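TgTwinScan_2721 - E2 domain (Toxoplasma gondii, PDB 2F4Z) probably acts as a ubiquitin-conjugating (E2) enzyme, carrying ubiquitin or a related modifier as a thioester before its transfer to targets. Local coordinates at residues T87-V99 with P109-N121. Sequence-based numbering, arbitrary orientation.
Sequences TPYEGGHFTLDIV and PKMKFVTKIWHPN
P109 rests its CB on CG2 of I98, just before 110-113 pairs antiparallel with 93-99, a beta hairpin of the E2 (UBC) fold in which 110-113 is an edge strand of the four-stranded sheet. K110 and V99 exchange two backbone hydrogen bonds; the aliphatic part of the lysine lies along V99, CE 3.7 Å from CB, and its ammonium can stay in solvent. M111 goes to the opposite, buried face, where its flexible thioether chain lies against I98, CG to CG1. K112 returns to the D97 side; its NZ stays 4.4 Å from D97 OD2, short of a salt bridge, while R76 holds OD1 of the aspartate. F113 offers a flat ring face to L96, whose CD1 sits 4.0 Å from the centroid in a CH-pi contact, and its CE2 meets F94 CB. Beyond the strand T95 O accepts from V114 N and, weakly, from T115 N; V114 sets a methyl, CG2, on D97 CB. Threonine suits 115 twice over: chi1 of -54° sets OG1 beside its own backbone N, where it takes the T95 N-H at 2.8 Å, almost straight (173°), and CG2 packs on F94 CD2. Branched I117 serves two rings, CD1 over one face of F94 and CG1 against Y89 CE1. Y89 OH donates to W118 O (2.7 Å), close to H119 CD2. H119-P120-N121 reads as the E2 HPN motif, H119 ND1 accepting from N121 N and NE2 bonded to M154 O. The threonine hydroxyl thus prolongs the ladder by one bond, and farther on a buried tyrosine hydroxyl satisfies a backbone carbonyl, tying 114-119 to strand 93-99 and the turn before it.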
ATOM      1  N   THR A  87      10.316   6.516  21.733  1.00 35.62           N
ATOM      2  CA  THR A  87       9.690   5.297  22.274  1.00 34.11           C
ATOM      3  C   THR A  87      10.770   4.643  23.138  1.00 32.36           C
ATOM      4  O   THR A  87      11.923   5.005  23.019  1.00 32.35           O
ATOM      5  CB  THR A  87       9.288   4.314  21.124  1.00 33.78           C
ATOM      6  OG1 THR A  87      10.473   3.923  20.438  1.00 32.40           O
ATOM      7  CG2 THR A  87       8.389   5.020  20.105  1.00 32.44           C
ATOM      8  N   PRO A  88      10.406   3.681  24.002  1.00 31.68           N
ATOM      9  CA  PRO A  88      11.481   2.958  24.641  1.00 31.78           C
ATOM     10  C   PRO A  88      12.422   2.219  23.655  1.00 32.11           C
ATOM     11  O   PRO A  88      13.537   1.831  24.056  1.00 31.90           O
ATOM     12  CB  PRO A  88      10.770   1.963  25.536  1.00 31.50           C
ATOM     13  CG  PRO A  88       9.340   2.154  25.323  1.00 31.08           C
ATOM     14  CD  PRO A  88       9.073   3.246  24.446  1.00 31.67           C
ATOM     15  N   TYR A  89      12.012   2.101  22.386  1.00 31.13           N
ATOM     16  CA  TYR A  89      12.761   1.320  21.390  1.00 31.96           C
ATOM     17  C   TYR A  89      13.781   2.163  20.662  1.00 32.97           C
ATOM     18  O   TYR A  89      14.553   1.652  19.876  1.00 32.19           O
ATOM     19  CB  TYR A  89      11.783   0.627  20.404  1.00 29.45           C
ATOM     20  CG  TYR A  89      10.719  -0.049  21.190  1.00 27.74           C
ATOM     21  CD1 TYR A  89      11.024  -1.154  21.981  1.00 23.95           C
ATOM     22  CD2 TYR A  89       9.415   0.455  21.220  1.00 26.19           C
ATOM     23  CE1 TYR A  89      10.043  -1.747  22.751  1.00 25.55           C
ATOM     24  CE2 TYR A  89       8.436  -0.118  22.007  1.00 24.56           C
ATOM     25  CZ  TYR A  89       8.746  -1.225  22.743  1.00 26.45           C
ATOM     26  OH  TYR A  89       7.767  -1.856  23.493  1.00 26.06           O
ATOM     27  N   GLU A  90      13.768   3.473  20.926  1.00 35.33           N
ATOM     28  CA  GLU A  90      14.649   4.400  20.231  1.00 36.29           C
ATOM     29  C   GLU A  90      16.105   3.982  20.325  1.00 35.79           C
ATOM     30  O   GLU A  90      16.563   3.582  21.393  1.00 36.27           O
ATOM     31  CB  GLU A  90      14.489   5.799  20.789  1.00 37.62           C
ATOM     32  CG  GLU A  90      15.415   6.779  20.094  1.00 42.65           C
ATOM     33  CD  GLU A  90      15.287   8.192  20.604  1.00 49.99           C
ATOM     34  OE1 GLU A  90      14.133   8.658  20.880  1.00 51.77           O
ATOM     35  OE2 GLU A  90      16.366   8.841  20.680  1.00 54.42           O
ATOM     36  N   GLY A  91      16.831   4.060  19.206  1.00 35.50           N
ATOM     37  CA  GLY A  91      18.202   3.597  19.157  1.00 34.95           C
ATOM     38  C   GLY A  91      18.377   2.094  18.989  1.00 34.33           C
ATOM     39  O   GLY A  91      19.490   1.623  18.785  1.00 36.30           O
ATOM     40  N   GLY A  92      17.305   1.322  19.063  1.00 32.79           N
ATOM     41  CA  GLY A  92      17.404  -0.143  18.908  1.00 31.32           C
ATOM     42  C   GLY A  92      17.401  -0.495  17.421  1.00 30.21           C
ATOM     43  O   GLY A  92      16.851   0.259  16.597  1.00 30.20           O
ATOM     44  N   HIS A  93      17.961  -1.653  17.122  1.00 28.99           N
ATOM     45  CA  HIS A  93      17.968  -2.239  15.789  1.00 30.54           C
ATOM     46  C   HIS A  93      17.395  -3.616  15.889  1.00 27.82           C
ATOM     47  O   HIS A  93      17.979  -4.435  16.522  1.00 28.22           O
ATOM     48  CB  HIS A  93      19.433  -2.308  15.237  1.00 32.14           C
ATOM     49  CG  HIS A  93      20.038  -0.950  15.067  1.00 39.82           C
ATOM     50  ND1 HIS A  93      19.550  -0.037  14.140  1.00 45.87           N
ATOM     51  CD2 HIS A  93      20.994  -0.294  15.786  1.00 47.21           C
ATOM     52  CE1 HIS A  93      20.219   1.101  14.264  1.00 50.64           C
ATOM     53  NE2 HIS A  93      21.104   0.972  15.249  1.00 49.36           N
ATOM     54  N   PHE A  94      16.265  -3.866  15.225  1.00 26.72           N
ATOM     55  CA  PHE A  94      15.484  -5.107  15.447  1.00 25.98           C
ATOM     56  C   PHE A  94      15.513  -5.898  14.178  1.00 25.43           C
ATOM     57  O   PHE A  94      15.293  -5.328  13.089  1.00 28.23           O
ATOM     58  CB  PHE A  94      14.046  -4.774  15.900  1.00 24.60           C
ATOM     59  CG  PHE A  94      14.006  -3.998  17.193  1.00 25.60           C
ATOM     60  CD1 PHE A  94      14.000  -2.600  17.179  1.00 24.26           C
ATOM     61  CD2 PHE A  94      14.093  -4.666  18.418  1.00 23.77           C
ATOM     62  CE1 PHE A  94      13.994  -1.876  18.369  1.00 23.39           C
ATOM     63  CE2 PHE A  94      14.114  -3.932  19.614  1.00 24.24           C
ATOM     64  CZ  PHE A  94      14.057  -2.532  19.570  1.00 22.13           C
ATOM     65  N   THR A  95      15.857  -7.162  14.314  1.00 24.25           N
ATOM     66  CA  THR A  95      15.924  -8.118  13.241  1.00 24.99           C
ATOM     67  C   THR A  95      14.662  -8.934  13.258  1.00 25.67           C
ATOM     68  O   THR A  95      14.203  -9.318  14.328  1.00 25.17           O
ATOM     69  CB  THR A  95      17.154  -9.046  13.474  1.00 26.25           C
ATOM     70  OG1 THR A  95      18.331  -8.221  13.408  1.00 28.98           O
ATOM     71  CG2 THR A  95      17.262 -10.202  12.432  1.00 25.64           C
ATOM     72  N   LEU A  96      14.093  -9.157  12.067  1.00 25.00           N
ATOM     73  CA  LEU A  96      12.938 -10.000  11.857  1.00 26.87           C
ATOM     74  C   LEU A  96      13.281 -11.188  10.953  1.00 25.92           C
ATOM     75  O   LEU A  96      14.079 -11.086  10.040  1.00 26.06           O
ATOM     76  CB  LEU A  96      11.792  -9.221  11.197  1.00 25.79           C
ATOM     77  CG  LEU A  96      11.031  -8.037  11.808  1.00 31.33           C
ATOM     78  CD1 LEU A  96       9.733  -8.438  12.500  1.00 34.59           C
ATOM     79  CD2 LEU A  96      11.796  -7.025  12.616  1.00 31.36           C
ATOM     80  N   ASP A  97      12.666 -12.304  11.218  1.00 24.63           N
ATOM     81  CA  ASP A  97      12.709 -13.398  10.267  1.00 25.66           C
ATOM     82  C   ASP A  97      11.457 -13.304   9.343  1.00 24.34           C
ATOM     83  O   ASP A  97      10.395 -12.994   9.815  1.00 23.55           O
ATOM     84  CB  ASP A  97      12.765 -14.729  11.049  1.00 25.36           C
ATOM     85  CG  ASP A  97      12.753 -15.922  10.135  1.00 31.10           C
ATOM     86  OD1 ASP A  97      13.497 -15.952   9.120  1.00 33.76           O
ATOM     87  OD2 ASP A  97      11.939 -16.820  10.402  1.00 43.13           O
ATOM     88  N   ILE A  98      11.605 -13.542   8.031  1.00 23.98           N
ATOM     89  CA  ILE A  98      10.551 -13.343   7.036  1.00 22.92           C
ATOM     90  C   ILE A  98      10.532 -14.588   6.158  1.00 25.22           C
ATOM     91  O   ILE A  98      11.520 -14.905   5.449  1.00 25.64           O
ATOM     92  CB  ILE A  98      10.715 -12.048   6.170  1.00 22.17           C
ATOM     93  CG1 ILE A  98      10.826 -10.772   7.045  1.00 23.89           C
ATOM     94  CG2 ILE A  98       9.542 -11.891   5.077  1.00 20.97           C
ATOM     95  CD1 ILE A  98      11.350  -9.517   6.248  1.00 21.72           C
ATOM     96  N   VAL A  99       9.424 -15.304   6.216  1.00 24.42           N
ATOM     97  CA  VAL A  99       9.218 -16.489   5.398  1.00 25.16           C
ATOM     98  C   VAL A  99       8.183 -16.085   4.369  1.00 26.07           C
ATOM     99  O   VAL A  99       7.047 -15.687   4.712  1.00 26.60           O
ATOM    100  CB  VAL A  99       8.708 -17.653   6.248  1.00 26.01           C
ATOM    101  CG1 VAL A  99       8.381 -18.894   5.380  1.00 27.32           C
ATOM    102  CG2 VAL A  99       9.762 -17.997   7.334  1.00 26.03           C
ATOM    103  N   PRO A 109       3.425 -12.675   3.715  1.00 22.82           N
ATOM    104  CA  PRO A 109       4.622 -13.198   4.326  1.00 23.00           C
ATOM    105  C   PRO A 109       4.351 -13.466   5.826  1.00 23.61           C
ATOM    106  O   PRO A 109       3.428 -12.859   6.438  1.00 23.22           O
ATOM    107  CB  PRO A 109       5.651 -12.068   4.110  1.00 23.23           C
ATOM    108  CG  PRO A 109       4.902 -10.841   4.000  1.00 23.37           C
ATOM    109  CD  PRO A 109       3.554 -11.261   3.332  1.00 22.68           C
ATOM    110  N   LYS A 110       5.103 -14.404   6.403  1.00 24.29           N
ATOM    111  CA  LYS A 110       5.104 -14.630   7.858  1.00 25.86           C
ATOM    112  C   LYS A 110       6.347 -13.968   8.453  1.00 24.27           C
ATOM    113  O   LYS A 110       7.450 -14.137   7.934  1.00 21.11           O
ATOM    114  CB  LYS A 110       5.094 -16.120   8.204  1.00 25.76           C
ATOM    115  CG  LYS A 110       4.314 -16.983   7.190  1.00 32.30           C
ATOM    116  CD  LYS A 110       4.657 -18.497   7.420  1.00 33.57           C
ATOM    117  CE  LYS A 110       5.868 -18.669   8.466  1.00 42.49           C
ATOM    118  NZ  LYS A 110       6.372 -20.084   8.832  1.00 40.86           N
ATOM    119  N   MET A 111       6.134 -13.167   9.513  1.00 24.26           N
ATOM    120  CA  MET A 111       7.181 -12.363  10.126  1.00 25.18           C
ATOM    121  C   MET A 111       7.146 -12.573  11.609  1.00 25.67           C
ATOM    122  O   MET A 111       6.065 -12.737  12.201  1.00 25.66           O
ATOM    123  CB  MET A 111       6.964 -10.895   9.787  1.00 25.06           C
ATOM    124  CG  MET A 111       7.041 -10.621   8.278  1.00 25.37           C
ATOM    125  SD  MET A 111       7.183  -8.863   8.063  1.00 28.12           S
ATOM    126  CE  MET A 111       7.217  -8.652   6.290  1.00 25.02           C
ATOM    127  N   LYS A 112       8.323 -12.637  12.208  1.00 26.31           N
ATOM    128  CA  LYS A 112       8.450 -12.636  13.687  1.00 26.60           C
ATOM    129  C   LYS A 112       9.752 -11.942  14.071  1.00 26.61           C
ATOM    130  O   LYS A 112      10.667 -11.890  13.260  1.00 24.48           O
ATOM    131  CB  LYS A 112       8.456 -14.057  14.249  1.00 26.96           C
ATOM    132  CG  LYS A 112       9.615 -14.888  13.763  1.00 31.13           C
ATOM    133  CD  LYS A 112       9.562 -16.247  14.359  1.00 39.58           C
ATOM    134  CE  LYS A 112      10.604 -17.112  13.634  1.00 45.32           C
ATOM    135  NZ  LYS A 112      10.885 -18.396  14.336  1.00 48.57           N
ATOM    136  N   PHE A 113       9.816 -11.378  15.285  1.00 26.31           N
ATOM    137  CA  PHE A 113      11.060 -10.809  15.772  1.00 25.84           C
ATOM    138  C   PHE A 113      12.056 -11.900  16.089  1.00 26.62           C
ATOM    139  O   PHE A 113      11.708 -12.944  16.696  1.00 26.60           O
ATOM    140  CB  PHE A 113      10.825  -9.898  16.979  1.00 24.81           C
ATOM    141  CG  PHE A 113      10.316  -8.503  16.599  1.00 25.77           C
ATOM    142  CD1 PHE A 113       9.018  -8.319  16.105  1.00 22.26           C
ATOM    143  CD2 PHE A 113      11.129  -7.386  16.784  1.00 21.33           C
ATOM    144  CE1 PHE A 113       8.575  -7.005  15.748  1.00 25.94           C
ATOM    145  CE2 PHE A 113      10.708  -6.120  16.484  1.00 21.82           C
ATOM    146  CZ  PHE A 113       9.405  -5.907  15.980  1.00 22.48           C
ATOM    147  N   VAL A 114      13.279 -11.706  15.622  1.00 25.91           N
ATOM    148  CA  VAL A 114      14.417 -12.520  16.106  1.00 26.70           C
ATOM    149  C   VAL A 114      15.005 -11.817  17.343  1.00 27.07           C
ATOM    150  O   VAL A 114      15.173 -12.463  18.366  1.00 27.56           O
ATOM    151  CB  VAL A 114      15.471 -12.695  15.002  1.00 27.05           C
ATOM    152  CG1 VAL A 114      16.795 -13.279  15.565  1.00 28.33           C
ATOM    153  CG2 VAL A 114      14.860 -13.541  13.879  1.00 27.88           C
ATOM    154  N   THR A 115      15.271 -10.505  17.258  1.00 26.80           N
ATOM    155  CA  THR A 115      15.728  -9.692  18.407  1.00 27.03           C
ATOM    156  C   THR A 115      14.683  -9.721  19.553  1.00 28.28           C
ATOM    157  O   THR A 115      13.488  -9.469  19.313  1.00 27.74           O
ATOM    158  CB  THR A 115      15.875  -8.238  18.006  1.00 27.22           C
ATOM    159  OG1 THR A 115      16.730  -8.113  16.852  1.00 27.45           O
ATOM    160  CG2 THR A 115      16.406  -7.378  19.177  1.00 25.02           C
ATOM    161  N   LYS A 116      15.116 -10.055  20.783  1.00 27.77           N
ATOM    162  CA  LYS A 116      14.245  -9.945  21.988  1.00 27.06           C
ATOM    163  C   LYS A 116      13.727  -8.528  22.175  1.00 26.91           C
ATOM    164  O   LYS A 116      14.472  -7.519  22.111  1.00 25.46           O
ATOM    165  CB  LYS A 116      14.978 -10.442  23.268  1.00 28.61           C
ATOM    166  CG  LYS A 116      15.229 -11.953  23.391  1.00 29.46           C
ATOM    167  CD  LYS A 116      13.862 -12.714  23.378  1.00 39.61           C
ATOM    168  CE  LYS A 116      13.870 -14.173  23.923  1.00 39.80           C
ATOM    169  NZ  LYS A 116      14.787 -15.161  23.206  1.00 43.65           N
ATOM    170  N   ILE A 117      12.417  -8.416  22.403  1.00 26.18           N
ATOM    171  CA  ILE A 117      11.781  -7.087  22.538  1.00 24.91           C
ATOM    172  C   ILE A 117      10.637  -7.211  23.582  1.00 25.24           C
ATOM    173  O   ILE A 117      10.003  -8.298  23.733  1.00 26.31           O
ATOM    174  CB  ILE A 117      11.288  -6.558  21.155  1.00 25.04           C
ATOM    175  CG1 ILE A 117      10.758  -5.108  21.255  1.00 24.23           C
ATOM    176  CG2 ILE A 117      10.328  -7.602  20.510  1.00 23.38           C
ATOM    177  CD1 ILE A 117      10.572  -4.371  19.913  1.00 25.16           C
ATOM    178  N   TRP A 118      10.459  -6.155  24.358  1.00 26.08           N
ATOM    179  CA  TRP A 118       9.442  -6.097  25.405  1.00 27.17           C
ATOM    180  C   TRP A 118       8.317  -5.212  24.911  1.00 27.11           C
ATOM    181  O   TRP A 118       8.438  -4.005  24.947  1.00 26.90           O
ATOM    182  CB  TRP A 118      10.052  -5.449  26.632  1.00 28.00           C
ATOM    183  CG  TRP A 118       9.218  -5.583  27.887  1.00 28.98           C
ATOM    184  CD1 TRP A 118       8.489  -4.572  28.543  1.00 26.87           C
ATOM    185  CD2 TRP A 118       9.005  -6.781  28.626  1.00 25.32           C
ATOM    186  NE1 TRP A 118       7.863  -5.117  29.645  1.00 27.19           N
ATOM    187  CE2 TRP A 118       8.157  -6.459  29.720  1.00 25.29           C
ATOM    188  CE3 TRP A 118       9.457  -8.087  28.489  1.00 21.57           C
ATOM    189  CZ2 TRP A 118       7.779  -7.397  30.659  1.00 26.30           C
ATOM    190  CZ3 TRP A 118       9.046  -9.037  29.404  1.00 29.71           C
ATOM    191  CH2 TRP A 118       8.210  -8.680  30.494  1.00 29.39           C
ATOM    192  N   HIS A 119       7.221  -5.819  24.410  1.00 28.41           N
ATOM    193  CA  HIS A 119       6.126  -5.014  23.785  1.00 28.53           C
ATOM    194  C   HIS A 119       4.860  -5.845  23.975  1.00 28.89           C
ATOM    195  O   HIS A 119       4.942  -7.064  23.812  1.00 31.12           O
ATOM    196  CB  HIS A 119       6.455  -4.801  22.265  1.00 28.15           C
ATOM    197  CG  HIS A 119       5.549  -3.837  21.546  1.00 27.18           C
ATOM    198  ND1 HIS A 119       4.247  -4.140  21.204  1.00 26.31           N
ATOM    199  CD2 HIS A 119       5.766  -2.575  21.103  1.00 27.62           C
ATOM    200  CE1 HIS A 119       3.699  -3.102  20.604  1.00 24.03           C
ATOM    201  NE2 HIS A 119       4.607  -2.151  20.496  1.00 23.85           N
ATOM    202  N   PRO A 120       3.689  -5.225  24.322  1.00 29.24           N
ATOM    203  CA  PRO A 120       2.480  -6.043  24.560  1.00 29.90           C
ATOM    204  C   PRO A 120       2.022  -6.844  23.337  1.00 30.47           C
ATOM    205  O   PRO A 120       1.507  -7.955  23.474  1.00 32.21           O
ATOM    206  CB  PRO A 120       1.419  -5.000  24.949  1.00 31.04           C
ATOM    207  CG  PRO A 120       1.934  -3.654  24.378  1.00 30.87           C
ATOM    208  CD  PRO A 120       3.435  -3.768  24.471  1.00 28.83           C
ATOM    209  N   ASN A 121       2.315  -6.328  22.149  1.00 30.84           N
ATOM    210  CA  ASN A 121       1.927  -6.944  20.852  1.00 30.33           C
ATOM    211  C   ASN A 121       2.952  -7.866  20.151  1.00 29.32           C
ATOM    212  O   ASN A 121       2.757  -8.335  19.013  1.00 29.87           O
ATOM    213  CB  ASN A 121       1.406  -5.796  19.974  1.00 29.43           C
ATOM    214  CG  ASN A 121       0.337  -4.954  20.724  1.00 31.69           C
ATOM    215  OD1 ASN A 121       0.492  -3.754  20.918  1.00 29.24           O
ATOM    216  ND2 ASN A 121      -0.762  -5.626  21.161  1.00 30.48           N
TER
HETATM  217  O   HOH W   1       8.557 -16.101  10.417  1.00 35.18           O